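Local coordinates for aldehyde dehydrogenase 12 (Zea mays, PDB 6D97), which probably oxidises L-glutamate gamma-semialdehyde to glutamate with NAD+ as acceptor, the last step of proline catabolism in plants, at residues Q135-S141 and L361-L367; A313-Q318 and L352-R356; A320-Q326 and F434-Q438. One frame throughout, in Å; residues are numbered along the deposited sequence.

Interaction 1. Residues Q135-S141 and L361-L367; sequences QRVSPKS and LTIGPVL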
ATOM      1  N   GLN A 135     -28.367  26.329  -7.785  1.00 28.51           N
ATOM      2  CA  GLN A 135     -28.367  27.782  -7.920  1.00 29.28           C
ATOM      3  C   GLN A 135     -29.517  28.435  -7.170  1.00 28.75           C
ATOM      4  O   GLN A 135     -29.353  29.525  -6.614  1.00 30.39           O
ATOM      5  CB  GLN A 135     -28.447  28.172  -9.393  1.00 39.31           C
ATOM      6  CG  GLN A 135     -27.132  28.243 -10.118  1.00 30.48           C
ATOM      7  CD  GLN A 135     -27.272  28.880 -11.482  1.00 40.34           C
ATOM      8  OE1 GLN A 135     -27.859  28.302 -12.393  1.00 45.65           O
ATOM      9  NE2 GLN A 135     -26.739  30.084 -11.628  1.00 26.40           N
ATOM     10  N   ARG A 136     -30.690  27.801  -7.154  1.00 26.46           N
ATOM     11  CA  ARG A 136     -31.849  28.446  -6.547  1.00 27.85           C
ATOM     12  C   ARG A 136     -31.735  28.533  -5.031  1.00 27.03           C
ATOM     13  O   ARG A 136     -32.241  29.478  -4.429  1.00 31.27           O
ATOM     14  CB  ARG A 136     -33.136  27.715  -6.938  1.00 27.91           C
ATOM     15  CG  ARG A 136     -33.497  27.724  -8.425  1.00 28.46           C
ATOM     16  CD  ARG A 136     -33.684  29.128  -8.984  1.00 29.24           C
ATOM     17  NE  ARG A 136     -34.608  29.931  -8.189  1.00 31.94           N
ATOM     18  CZ  ARG A 136     -35.930  29.917  -8.322  1.00 36.38           C
ATOM     19  NH1 ARG A 136     -36.508  29.138  -9.223  1.00 31.29           N
ATOM     20  NH2 ARG A 136     -36.679  30.685  -7.545  1.00 31.66           N
ATOM     21  N   VAL A 137     -31.082  27.568  -4.396  1.00 31.00           N
ATOM     22  CA  VAL A 137     -31.030  27.509  -2.941  1.00 28.40           C
ATOM     23  C   VAL A 137     -29.696  28.003  -2.392  1.00 32.18           C
ATOM     24  O   VAL A 137     -29.664  28.641  -1.341  1.00 27.98           O
ATOM     25  CB  VAL A 137     -31.349  26.082  -2.445  1.00 25.95           C
ATOM     26  CG1 VAL A 137     -32.782  25.748  -2.753  1.00 26.48           C
ATOM     27  CG2 VAL A 137     -30.422  25.065  -3.091  1.00 24.81           C
ATOM     28  N   SER A 138     -28.593  27.708  -3.072  1.00 28.88           N
ATOM     29  CA  SER A 138     -27.264  28.179  -2.685  1.00 33.45           C
ATOM     30  C   SER A 138     -26.714  28.991  -3.849  1.00 30.85           C
ATOM     31  O   SER A 138     -25.931  28.475  -4.658  1.00 35.61           O
ATOM     32  CB  SER A 138     -26.336  27.022  -2.316  1.00 31.23           C
ATOM     33  OG  SER A 138     -25.066  27.498  -1.914  1.00 32.25           O
ATOM     34  N   PRO A 139     -27.095  30.266  -3.952  1.00 36.10           N
ATOM     35  CA  PRO A 139     -26.832  31.042  -5.173  1.00 36.83           C
ATOM     36  C   PRO A 139     -25.351  31.130  -5.511  1.00 34.00           C
ATOM     37  O   PRO A 139     -24.521  31.519  -4.686  1.00 34.47           O
ATOM     38  CB  PRO A 139     -27.422  32.418  -4.843  1.00 34.65           C
ATOM     39  CG  PRO A 139     -28.482  32.120  -3.828  1.00 33.82           C
ATOM     40  CD  PRO A 139     -27.918  31.016  -2.990  1.00 27.58           C
ATOM     41  N   LYS A 140     -25.038  30.750  -6.746  1.00 30.81           N
ATOM     42  CA  LYS A 140     -23.695  30.780  -7.305  1.00 34.32           C
ATOM     43  C   LYS A 140     -23.858  30.717  -8.816  1.00 34.77           C
ATOM     44  O   LYS A 140     -24.945  30.433  -9.324  1.00 39.48           O
ATOM     45  CB  LYS A 140     -22.846  29.620  -6.779  1.00 29.02           C
ATOM     46  CG  LYS A 140     -23.421  28.257  -7.114  1.00 26.82           C
ATOM     47  CD  LYS A 140     -22.555  27.132  -6.574  1.00 25.65           C
ATOM     48  CE  LYS A 140     -22.754  26.937  -5.077  1.00 25.26           C
ATOM     49  NZ  LYS A 140     -21.994  25.766  -4.550  1.00 39.95           N
ATOM     50  N   SER A 141     -22.772  30.992  -9.534  1.00 36.10           N
ATOM     51  CA  SER A 141     -22.848  30.987 -10.988  1.00 27.98           C
ATOM     52  C   SER A 141     -23.191  29.588 -11.498  1.00 27.02           C
ATOM     53  O   SER A 141     -23.016  28.582 -10.804  1.00 25.24           O
ATOM     54  CB  SER A 141     -21.533  31.465 -11.602  1.00 28.12           C
ATOM     55  OG  SER A 141     -20.542  30.454 -11.550  1.00 33.79           O
ATOM     56  N   LEU A 361     -24.776  35.726 -11.118  1.00 31.77           N
ATOM     57  CA  LEU A 361     -24.409  35.210  -9.802  1.00 39.71           C
ATOM     58  C   LEU A 361     -22.905  34.995  -9.662  1.00 44.44           C
ATOM     59  O   LEU A 361     -22.460  34.133  -8.901  1.00 43.63           O
ATOM     60  CB  LEU A 361     -25.179  33.929  -9.475  1.00 37.97           C
ATOM     61  CG  LEU A 361     -26.646  34.202  -9.132  1.00 43.27           C
ATOM     62  CD1 LEU A 361     -27.419  32.909  -8.928  1.00 37.16           C
ATOM     63  CD2 LEU A 361     -26.731  35.080  -7.894  1.00 36.70           C
ATOM     64  N   THR A 362     -22.109  35.781 -10.385  1.00 41.04           N
ATOM     65  CA  THR A 362     -20.692  35.883 -10.065  1.00 34.19           C
ATOM     66  C   THR A 362     -20.449  36.738  -8.827  1.00 34.16           C
ATOM     67  O   THR A 362     -19.330  36.745  -8.301  1.00 26.18           O
ATOM     68  CB  THR A 362     -19.920  36.441 -11.261  1.00 31.40           C
ATOM     69  OG1 THR A 362     -20.638  37.545 -11.824  1.00 27.90           O
ATOM     70  CG2 THR A 362     -19.747  35.361 -12.320  1.00 26.60           C
ATOM     71  N   ILE A 363     -21.461  37.485  -8.388  1.00 31.95           N
ATOM     72  CA  ILE A 363     -21.587  37.981  -7.025  1.00 30.40           C
ATOM     73  C   ILE A 363     -23.046  37.765  -6.648  1.00 35.65           C
ATOM     74  O   ILE A 363     -23.923  37.741  -7.516  1.00 35.76           O
ATOM     75  CB  ILE A 363     -21.179  39.466  -6.876  1.00 31.22           C
ATOM     76  CG1 ILE A 363     -21.028  39.851  -5.399  1.00 34.13           C
ATOM     77  CG2 ILE A 363     -22.203  40.374  -7.537  1.00 32.13           C
ATOM     78  CD1 ILE A 363     -19.848  39.216  -4.712  1.00 31.84           C
ATOM     79  N   GLY A 364     -23.313  37.574  -5.360  1.00 40.10           N
ATOM     80  CA  GLY A 364     -24.675  37.309  -4.961  1.00 42.49           C
ATOM     81  C   GLY A 364     -24.942  37.258  -3.473  1.00 37.91           C
ATOM     82  O   GLY A 364     -24.128  37.677  -2.643  1.00 27.48           O
ATOM     83  N   PRO A 365     -26.120  36.738  -3.117  1.00 44.84           N
ATOM     84  CA  PRO A 365     -26.517  36.671  -1.705  1.00 41.17           C
ATOM     85  C   PRO A 365     -25.504  35.902  -0.869  1.00 33.83           C
ATOM     86  O   PRO A 365     -24.876  34.946  -1.330  1.00 31.63           O
ATOM     87  CB  PRO A 365     -27.868  35.946  -1.748  1.00 35.41           C
ATOM     88  CG  PRO A 365     -28.353  36.111  -3.151  1.00 32.07           C
ATOM     89  CD  PRO A 365     -27.131  36.144  -4.007  1.00 27.97           C
ATOM     90  N   VAL A 366     -25.339  36.353   0.373  1.00 41.49           N
ATOM     91  CA  VAL A 366     -24.423  35.753   1.338  1.00 41.36           C
ATOM     92  C   VAL A 366     -25.290  35.225   2.470  1.00 29.75           C
ATOM     93  O   VAL A 366     -25.802  35.999   3.290  1.00 35.07           O
ATOM     94  CB  VAL A 366     -23.380  36.751   1.846  1.00 41.95           C
ATOM     95  CG1 VAL A 366     -22.456  36.076   2.830  1.00 45.20           C
ATOM     96  CG2 VAL A 366     -22.600  37.330   0.677  1.00 39.90           C
ATOM     97  N   LEU A 367     -25.453  33.903   2.525  1.00 30.31           N
ATOM     98  CA  LEU A 367     -26.550  33.323   3.288  1.00 37.11           C
ATOM     99  C   LEU A 367     -26.314  33.327   4.794  1.00 35.44           C
ATOM    100  O   LEU A 367     -27.271  33.141   5.552  1.00 37.65           O
ATOM    101  CB  LEU A 367     -26.823  31.893   2.809  1.00 37.01           C
ATOM    102  CG  LEU A 367     -27.275  31.708   1.357  1.00 30.64           C
ATOM    103  CD1 LEU A 367     -28.008  30.385   1.173  1.00 27.57           C
ATOM    104  CD2 LEU A 367     -28.140  32.874   0.907  1.00 26.67           C
TER
HETATM  105  O   HOH W   1     -24.246  33.880  -3.977  1.00 32.00           O

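Interaction 2. Residues A313-Q318 and L352-R356; sequences AWVCDQ and LSERR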
ATOM      1  N   ALA A 313      -3.582  36.608 -11.039  1.00 37.34           N
ATOM      2  CA  ALA A 313      -4.674  37.504 -10.675  1.00 31.00           C
ATOM      3  C   ALA A 313      -6.022  36.817 -10.847  1.00 32.59           C
ATOM      4  O   ALA A 313      -6.900  36.924  -9.983  1.00 32.28           O
ATOM      5  CB  ALA A 313      -4.606  38.785 -11.507  1.00 28.75           C
ATOM      6  N   TRP A 314      -6.198  36.100 -11.958  1.00 33.30           N
ATOM      7  CA  TRP A 314      -7.450  35.393 -12.204  1.00 31.19           C
ATOM      8  C   TRP A 314      -7.737  34.386 -11.101  1.00 33.95           C
ATOM      9  O   TRP A 314      -8.869  34.285 -10.612  1.00 33.25           O
ATOM     10  CB  TRP A 314      -7.394  34.705 -13.566  1.00 28.22           C
ATOM     11  CG  TRP A 314      -8.492  33.721 -13.820  1.00 33.45           C
ATOM     12  CD1 TRP A 314      -9.808  33.997 -14.060  1.00 28.47           C
ATOM     13  CD2 TRP A 314      -8.361  32.298 -13.892  1.00 24.31           C
ATOM     14  NE1 TRP A 314     -10.505  32.830 -14.265  1.00 35.67           N
ATOM     15  CE2 TRP A 314      -9.639  31.773 -14.167  1.00 29.60           C
ATOM     16  CE3 TRP A 314      -7.286  31.415 -13.750  1.00 34.03           C
ATOM     17  CZ2 TRP A 314      -9.869  30.405 -14.302  1.00 33.78           C
ATOM     18  CZ3 TRP A 314      -7.516  30.058 -13.885  1.00 32.91           C
ATOM     19  CH2 TRP A 314      -8.797  29.567 -14.157  1.00 31.31           C
ATOM     20  N   VAL A 315      -6.713  33.640 -10.683  1.00 31.31           N
ATOM     21  CA  VAL A 315      -6.902  32.652  -9.627  1.00 32.73           C
ATOM     22  C   VAL A 315      -7.231  33.336  -8.309  1.00 32.19           C
ATOM     23  O   VAL A 315      -8.050  32.844  -7.523  1.00 30.78           O
ATOM     24  CB  VAL A 315      -5.655  31.760  -9.508  1.00 31.59           C
ATOM     25  CG1 VAL A 315      -5.804  30.805  -8.348  1.00 24.62           C
ATOM     26  CG2 VAL A 315      -5.440  31.002 -10.797  1.00 24.59           C
ATOM     27  N   CYS A 316      -6.604  34.486  -8.051  1.00 31.53           N
ATOM     28  CA  CYS A 316      -6.920  35.250  -6.849  1.00 34.02           C
ATOM     29  C   CYS A 316      -8.383  35.680  -6.839  1.00 32.36           C
ATOM     30  O   CYS A 316      -9.055  35.596  -5.806  1.00 27.71           O
ATOM     31  CB  CYS A 316      -6.000  36.466  -6.744  1.00 32.79           C
ATOM     32  SG  CYS A 316      -4.365  36.141  -6.035  1.00 36.73           S
ATOM     33  N   ASP A 317      -8.897  36.131  -7.985  1.00 26.10           N
ATOM     34  CA  ASP A 317     -10.292  36.557  -8.044  1.00 26.53           C
ATOM     35  C   ASP A 317     -11.240  35.376  -7.879  1.00 25.47           C
ATOM     36  O   ASP A 317     -12.254  35.479  -7.179  1.00 28.47           O
ATOM     37  CB  ASP A 317     -10.566  37.282  -9.362  1.00 25.85           C
ATOM     38  CG  ASP A 317     -12.035  37.630  -9.539  1.00 29.62           C
ATOM     39  OD1 ASP A 317     -12.498  38.591  -8.888  1.00 30.35           O
ATOM     40  OD2 ASP A 317     -12.725  36.933 -10.317  1.00 28.82           O
ATOM     41  N   GLN A 318     -10.933  34.247  -8.521  1.00 29.67           N
ATOM     42  CA  GLN A 318     -11.795  33.079  -8.393  1.00 34.16           C
ATOM     43  C   GLN A 318     -11.714  32.493  -6.992  1.00 33.98           C
ATOM     44  O   GLN A 318     -12.734  32.082  -6.427  1.00 29.66           O
ATOM     45  CB  GLN A 318     -11.425  32.028  -9.440  1.00 32.34           C
ATOM     46  CG  GLN A 318     -11.749  32.443 -10.866  1.00 33.34           C
ATOM     47  CD  GLN A 318     -13.243  32.480 -11.145  1.00 32.19           C
ATOM     48  OE1 GLN A 318     -13.734  33.367 -11.841  1.00 31.12           O
ATOM     49  NE2 GLN A 318     -13.971  31.511 -10.608  1.00 26.21           N
ATOM     50  N   LEU A 352     -10.914  42.622 -12.044  1.00 35.63           N
ATOM     51  CA  LEU A 352     -11.591  41.330 -12.097  1.00 37.01           C
ATOM     52  C   LEU A 352     -12.759  41.263 -11.120  1.00 38.72           C
ATOM     53  O   LEU A 352     -13.786  40.650 -11.428  1.00 40.29           O
ATOM     54  CB  LEU A 352     -10.597  40.203 -11.821  1.00 28.18           C
ATOM     55  CG  LEU A 352      -9.597  39.891 -12.931  1.00 35.95           C
ATOM     56  CD1 LEU A 352      -8.515  38.991 -12.382  1.00 27.64           C
ATOM     57  CD2 LEU A 352     -10.315  39.219 -14.078  1.00 35.22           C
ATOM     58  N   SER A 353     -12.634  41.894  -9.949  1.00 32.77           N
ATOM     59  CA  SER A 353     -13.740  41.894  -8.995  1.00 28.66           C
ATOM     60  C   SER A 353     -14.919  42.720  -9.497  1.00 34.45           C
ATOM     61  O   SER A 353     -16.067  42.443  -9.129  1.00 35.40           O
ATOM     62  CB  SER A 353     -13.274  42.419  -7.636  1.00 30.73           C
ATOM     63  OG  SER A 353     -13.035  43.817  -7.682  1.00 29.70           O
ATOM     64  N   GLU A 354     -14.664  43.721 -10.343  1.00 35.05           N
ATOM     65  CA  GLU A 354     -15.704  44.656 -10.759  1.00 43.28           C
ATOM     66  C   GLU A 354     -16.511  44.172 -11.955  1.00 40.71           C
ATOM     67  O   GLU A 354     -17.532  44.788 -12.274  1.00 44.31           O
ATOM     68  CB  GLU A 354     -15.089  46.023 -11.070  1.00 44.03           C
ATOM     69  CG  GLU A 354     -14.641  46.767  -9.821  1.00 45.43           C
ATOM     70  CD  GLU A 354     -13.568  47.802 -10.092  1.00 53.99           C
ATOM     71  OE1 GLU A 354     -13.337  48.656  -9.207  1.00 47.87           O
ATOM     72  OE2 GLU A 354     -12.954  47.761 -11.181  1.00 67.12           O
ATOM     73  N   ARG A 355     -16.088  43.102 -12.624  1.00 31.82           N
ATOM     74  CA  ARG A 355     -16.924  42.482 -13.641  1.00 39.42           C
ATOM     75  C   ARG A 355     -17.825  41.396 -13.066  1.00 39.26           C
ATOM     76  O   ARG A 355     -18.577  40.770 -13.819  1.00 39.49           O
ATOM     77  CB  ARG A 355     -16.066  41.910 -14.778  1.00 34.21           C
ATOM     78  CG  ARG A 355     -15.051  40.884 -14.346  1.00 29.97           C
ATOM     79  CD  ARG A 355     -14.501  40.127 -15.543  1.00 31.61           C
ATOM     80  NE  ARG A 355     -13.907  38.850 -15.146  1.00 36.25           N
ATOM     81  CZ  ARG A 355     -13.388  37.964 -15.988  1.00 39.16           C
ATOM     82  NH1 ARG A 355     -13.386  38.205 -17.293  1.00 35.96           N
ATOM     83  NH2 ARG A 355     -12.869  36.832 -15.524  1.00 35.30           N
ATOM     84  N   ARG A 356     -17.773  41.163 -11.756  1.00 36.42           N
ATOM     85  CA  ARG A 356     -18.704  40.254 -11.106  1.00 39.82           C
ATOM     86  C   ARG A 356     -20.033  40.959 -10.878  1.00 38.63           C
ATOM     87  O   ARG A 356     -20.072  42.128 -10.487  1.00 36.40           O
ATOM     88  CB  ARG A 356     -18.122  39.759  -9.783  1.00 34.37           C
ATOM     89  CG  ARG A 356     -16.776  39.098  -9.980  1.00 38.37           C
ATOM     90  CD  ARG A 356     -16.325  38.283  -8.775  1.00 38.25           C
ATOM     91  NE  ARG A 356     -15.340  37.282  -9.183  1.00 28.44           N
ATOM     92  CZ  ARG A 356     -15.600  35.987  -9.340  1.00 25.77           C
ATOM     93  NH1 ARG A 356     -16.819  35.519  -9.100  1.00 25.13           N
ATOM     94  NH2 ARG A 356     -14.636  35.161  -9.737  1.00 24.85           N
TER
HETATM   95  O   HOH W   2     -14.151  38.248 -12.426  1.00 30.99           O
HETATM   96  O   HOH W   3     -12.384  35.769 -12.887  1.00 34.84           O

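Interaction 3. Residues A320-Q326 and F434-Q438; sequences AYACSGQ and FGPFQ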
ATOM      1  N   ALA A 320     -11.035  34.042  -4.147  1.00 25.48           N
ATOM      2  CA  ALA A 320     -11.622  34.892  -3.121  1.00 25.68           C
ATOM      3  C   ALA A 320     -13.118  35.094  -3.317  1.00 28.00           C
ATOM      4  O   ALA A 320     -13.848  35.252  -2.331  1.00 33.26           O
ATOM      5  CB  ALA A 320     -10.911  36.245  -3.089  1.00 25.94           C
ATOM      6  N   TYR A 321     -13.605  35.080  -4.560  1.00 25.89           N
ATOM      7  CA  TYR A 321     -14.911  35.659  -4.840  1.00 26.01           C
ATOM      8  C   TYR A 321     -15.888  34.771  -5.593  1.00 30.13           C
ATOM      9  O   TYR A 321     -17.068  35.132  -5.664  1.00 31.10           O
ATOM     10  CB  TYR A 321     -14.737  36.975  -5.609  1.00 26.29           C
ATOM     11  CG  TYR A 321     -13.951  37.982  -4.813  1.00 30.30           C
ATOM     12  CD1 TYR A 321     -14.252  38.217  -3.476  1.00 26.99           C
ATOM     13  CD2 TYR A 321     -12.892  38.676  -5.386  1.00 27.67           C
ATOM     14  CE1 TYR A 321     -13.535  39.127  -2.737  1.00 35.06           C
ATOM     15  CE2 TYR A 321     -12.165  39.589  -4.654  1.00 31.19           C
ATOM     16  CZ  TYR A 321     -12.492  39.812  -3.331  1.00 35.14           C
ATOM     17  OH  TYR A 321     -11.772  40.719  -2.591  1.00 39.72           O
ATOM     18  N   ALA A 322     -15.459  33.643  -6.158  1.00 31.36           N
ATOM     19  CA  ALA A 322     -16.423  32.689  -6.688  1.00 35.34           C
ATOM     20  C   ALA A 322     -17.371  32.262  -5.576  1.00 32.24           C
ATOM     21  O   ALA A 322     -16.964  32.108  -4.421  1.00 33.24           O
ATOM     22  CB  ALA A 322     -15.719  31.471  -7.286  1.00 36.68           C
ATOM     23  N   CYS A 323     -18.647  32.099  -5.924  1.00 37.89           N
ATOM     24  CA  CYS A 323     -19.714  31.851  -4.957  1.00 33.46           C
ATOM     25  C   CYS A 323     -19.790  32.945  -3.898  1.00 30.30           C
ATOM     26  O   CYS A 323     -20.278  32.697  -2.792  1.00 26.77           O
ATOM     27  CB  CYS A 323     -19.556  30.485  -4.278  1.00 39.34           C
ATOM     28  SG  CYS A 323     -19.372  29.101  -5.428  1.00 31.72           S
ATOM     29  N   SER A 324     -19.302  34.147  -4.217  1.00 27.91           N
ATOM     30  CA  SER A 324     -19.217  35.251  -3.258  1.00 34.76           C
ATOM     31  C   SER A 324     -18.453  34.833  -2.006  1.00 35.68           C
ATOM     32  O   SER A 324     -18.830  35.162  -0.881  1.00 32.31           O
ATOM     33  CB  SER A 324     -20.608  35.780  -2.903  1.00 33.56           C
ATOM     34  OG  SER A 324     -21.427  35.873  -4.055  1.00 38.85           O
ATOM     35  N   GLY A 325     -17.377  34.072  -2.206  1.00 29.08           N
ATOM     36  CA  GLY A 325     -16.517  33.640  -1.124  1.00 27.34           C
ATOM     37  C   GLY A 325     -17.086  32.564  -0.229  1.00 33.13           C
ATOM     38  O   GLY A 325     -16.429  32.187   0.749  1.00 28.75           O
ATOM     39  N   GLN A 326     -18.275  32.045  -0.530  1.00 33.44           N
ATOM     40  CA  GLN A 326     -18.923  31.062   0.335  1.00 32.64           C
ATOM     41  C   GLN A 326     -18.403  29.651   0.043  1.00 34.15           C
ATOM     42  O   GLN A 326     -19.137  28.737  -0.328  1.00 39.18           O
ATOM     43  CB  GLN A 326     -20.435  31.154   0.184  1.00 33.12           C
ATOM     44  CG  GLN A 326     -20.995  32.494   0.640  1.00 29.42           C
ATOM     45  CD  GLN A 326     -22.459  32.652   0.313  1.00 30.30           C
ATOM     46  OE1 GLN A 326     -23.314  32.595   1.198  1.00 31.94           O
ATOM     47  NE2 GLN A 326     -22.760  32.848  -0.967  1.00 24.50           N
ATOM     48  N   PHE A 434     -17.635  34.567   5.998  1.00 41.77           N
ATOM     49  CA  PHE A 434     -18.116  33.639   4.977  1.00 33.18           C
ATOM     50  C   PHE A 434     -18.867  34.441   3.912  1.00 38.11           C
ATOM     51  O   PHE A 434     -20.062  34.273   3.672  1.00 40.31           O
ATOM     52  CB  PHE A 434     -18.962  32.526   5.577  1.00 31.41           C
ATOM     53  CG  PHE A 434     -18.803  31.211   4.852  1.00 37.46           C
ATOM     54  CD1 PHE A 434     -17.549  30.617   4.758  1.00 34.29           C
ATOM     55  CD2 PHE A 434     -19.867  30.592   4.235  1.00 33.11           C
ATOM     56  CE1 PHE A 434     -17.380  29.428   4.065  1.00 35.73           C
ATOM     57  CE2 PHE A 434     -19.696  29.402   3.547  1.00 37.75           C
ATOM     58  CZ  PHE A 434     -18.450  28.827   3.463  1.00 35.58           C
ATOM     59  N   GLY A 435     -18.114  35.339   3.259  1.00 38.47           N
ATOM     60  CA  GLY A 435     -18.611  36.217   2.228  1.00 31.68           C
ATOM     61  C   GLY A 435     -17.494  36.673   1.316  1.00 35.01           C
ATOM     62  O   GLY A 435     -16.336  36.273   1.472  1.00 35.60           O
ATOM     63  N   PRO A 436     -17.817  37.551   0.343  1.00 38.67           N
ATOM     64  CA  PRO A 436     -16.790  38.003  -0.626  1.00 33.52           C
ATOM     65  C   PRO A 436     -15.893  39.084  -0.014  1.00 45.19           C
ATOM     66  O   PRO A 436     -16.057  40.290  -0.228  1.00 42.37           O
ATOM     67  CB  PRO A 436     -17.637  38.536  -1.785  1.00 32.78           C
ATOM     68  CG  PRO A 436     -19.050  38.826  -1.186  1.00 40.03           C
ATOM     69  CD  PRO A 436     -19.064  38.330   0.240  1.00 35.37           C
ATOM     70  N   PHE A 437     -14.899  38.636   0.750  1.00 50.59           N
ATOM     71  CA  PHE A 437     -14.102  39.548   1.566  1.00 41.29           C
ATOM     72  C   PHE A 437     -12.759  38.895   1.847  1.00 40.48           C
ATOM     73  O   PHE A 437     -12.707  37.734   2.279  1.00 34.88           O
ATOM     74  CB  PHE A 437     -14.810  39.908   2.881  1.00 34.00           C
ATOM     75  CG  PHE A 437     -14.089  40.945   3.706  1.00 47.18           C
ATOM     76  CD1 PHE A 437     -13.047  40.588   4.545  1.00 47.93           C
ATOM     77  CD2 PHE A 437     -14.434  42.284   3.626  1.00 47.49           C
ATOM     78  CE1 PHE A 437     -12.368  41.550   5.289  1.00 45.68           C
ATOM     79  CE2 PHE A 437     -13.750  43.243   4.377  1.00 44.71           C
ATOM     80  CZ  PHE A 437     -12.722  42.870   5.198  1.00 39.85           C
ATOM     81  N   GLN A 438     -11.678  39.643   1.644  1.00 32.37           N
ATOM     82  CA  GLN A 438     -10.347  39.141   1.934  1.00 30.26           C
ATOM     83  C   GLN A 438      -9.489  40.274   2.481  1.00 35.95           C
ATOM     84  O   GLN A 438      -9.749  41.457   2.239  1.00 36.98           O
ATOM     85  CB  GLN A 438      -9.667  38.556   0.683  1.00 29.92           C
ATOM     86  CG  GLN A 438      -9.535  39.536  -0.473  1.00 28.72           C
ATOM     87  CD  GLN A 438      -8.669  38.994  -1.581  1.00 37.45           C
ATOM     88  OE1 GLN A 438      -7.680  38.308  -1.337  1.00 37.82           O
ATOM     89  NE2 GLN A 438      -9.011  39.328  -2.800  1.00 41.62           N
TER
HETATM   90  O   HOH W   4     -22.424  32.943   3.881  1.00 24.54           O

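Interaction 1. Residues Q135-S141 and L361-L367
L361 folds its side chain against the turn P139-K140, and its two methyls divide the work. CD1 rests on K140 O at 3.5 Å, while CD2 turns to P139 CB. The torsion (chi1 -74°, CG anti to the carbonyl carbon) turns the branch toward K140 O, which L361 CB also meets at 3.5 Å. P139 is the matching apolar block: its CB meets P365 CD at 3.8 Å, two rings crossing at a slant, and its CD faces L367 CD1, which also touches V137 O at 3.5 Å. Proline suits the place, where helix 124-137 has ended and S141 starts helix 142-157; S141 OG caps Q144 N and also bonds the terminal carboxylate (OXT) of T547 of the second subunit. This junction between the two helices of the aldehyde dehydrogenase fold meets the loop between helices 345-354 and 371-382, and L367 reaches on to F198 of the NAD pocket. Q135 holds the junction from within: its NE2 donates to K140 O at 2.9 Å in the carbonyl plane and lies 4.0 Å from L361 CD1. With an alanine here, K140 O is likely to lose its side-chain donor, and L361 CD1 its cover.

Interaction 2. Residues A313-Q318 and L352-R356
D317 and R356 approach from opposite directions and form the salt bridge at the centre of this contact. R356 grips the carboxylate side-on: NE donates to OD1 of D317 at 3.1 Å, and R356 NH2 to D317 OD2 at 2.7 Å. R356 NE also donates to D317 OD2, at 2.9 Å and less straight (138°), so that oxygen takes two donors from the same face of its plane. The two flat groups are twisted 40° apart, and NH2 meets OD2 from above the carboxylate plane, 47° out of it. Arginine is long enough, extended from CG to NE, to span the gap; its NH1 goes to T362 O and to T547 O of the second subunit.

The tight part is apolar. L352 CB packs 3.7 Å from D317 CG, and L352 CD1 presses on A313 O at 3.6 Å, a branch lying against helix 309-321. The other side is looser and watered. One water lies between D317 OD2, L352 O and R355 NE; a second lies between D317 OD2, Q318 OE1 and R355 NH2. Q318 NE2 bonds T547 OG1 of the second subunit, whose P544 accepts from R355 NH2 and packs on W314. R355 lays one guanidinium face over L352 CD2. Such neighbouring helices, 309-321 and 345-354, follow successive parallel strands, 298-302 and 331-337, in the alpha/beta catalytic domain of aldehyde dehydrogenases.

Interaction 3. Residues A320-Q326 and F434-Q438
F434 turns one ring face to Q326, whose CA sits 4.0 Å from the ring centroid in a CH-pi contact, 22° off the normal. This is the Phe-Gly-Pro element of aldehyde dehydrogenases meeting the first part of the family's cysteine signature, Y321 to Q326; the F434 side chain is about 5 Å from bound NAD. A water bridges F434 O and Q326 OE1, which also accepts from L367 N. G435 O lies 3.7 Å from G325 CA, where any CB on G325 would collide with it, so glycine fits both this spot and the positive phi. P436 is the centre of an inverse gamma turn; S324 O comes within 2.9 Å of P436 N, which has no hydrogen to give, and touches P436 CD at 3.4 Å. The Y321 ring edge meets P436 as well, CE1 standing 3.6 Å from the proline's C. F437 presents its N to that edge; its side chain starts away from 320-326, and its ring meets that of H377. In strand 437-443, Q438's chi1 of 58° brings CG to 3.3 Å from Y321 OH, and OE1 accepts from Q331 NE2. Q438 NE2 donates to Y321 OH at 3.1 Å, while that hydroxyl also bonds T411 O.

Overall arrangement
The three contacts cluster on one side of the chain's centre: interaction 3 has its centre about 11 Å from those of interactions 1 and 2, which are themselves about 16 Å apart. Helix 309-321 serves both interactions 2 and 3, and strand 437-443, reached in interaction 3, belongs to the seven-stranded mixed sheet. Along the chain interaction 2 falls wholly between the segments of interaction 1, whereas interaction 3 crosses both. Direct touches tie them together, G364 N near S324 OG (2.9 Å) and S353 CB against Y321 CE2 (4.3 Å). The cluster thus links the subunit interface, where T547 of the second subunit packs, to the surroundings of NAD, about 7 Å from the L367 side chain and 5 Å from that of F434.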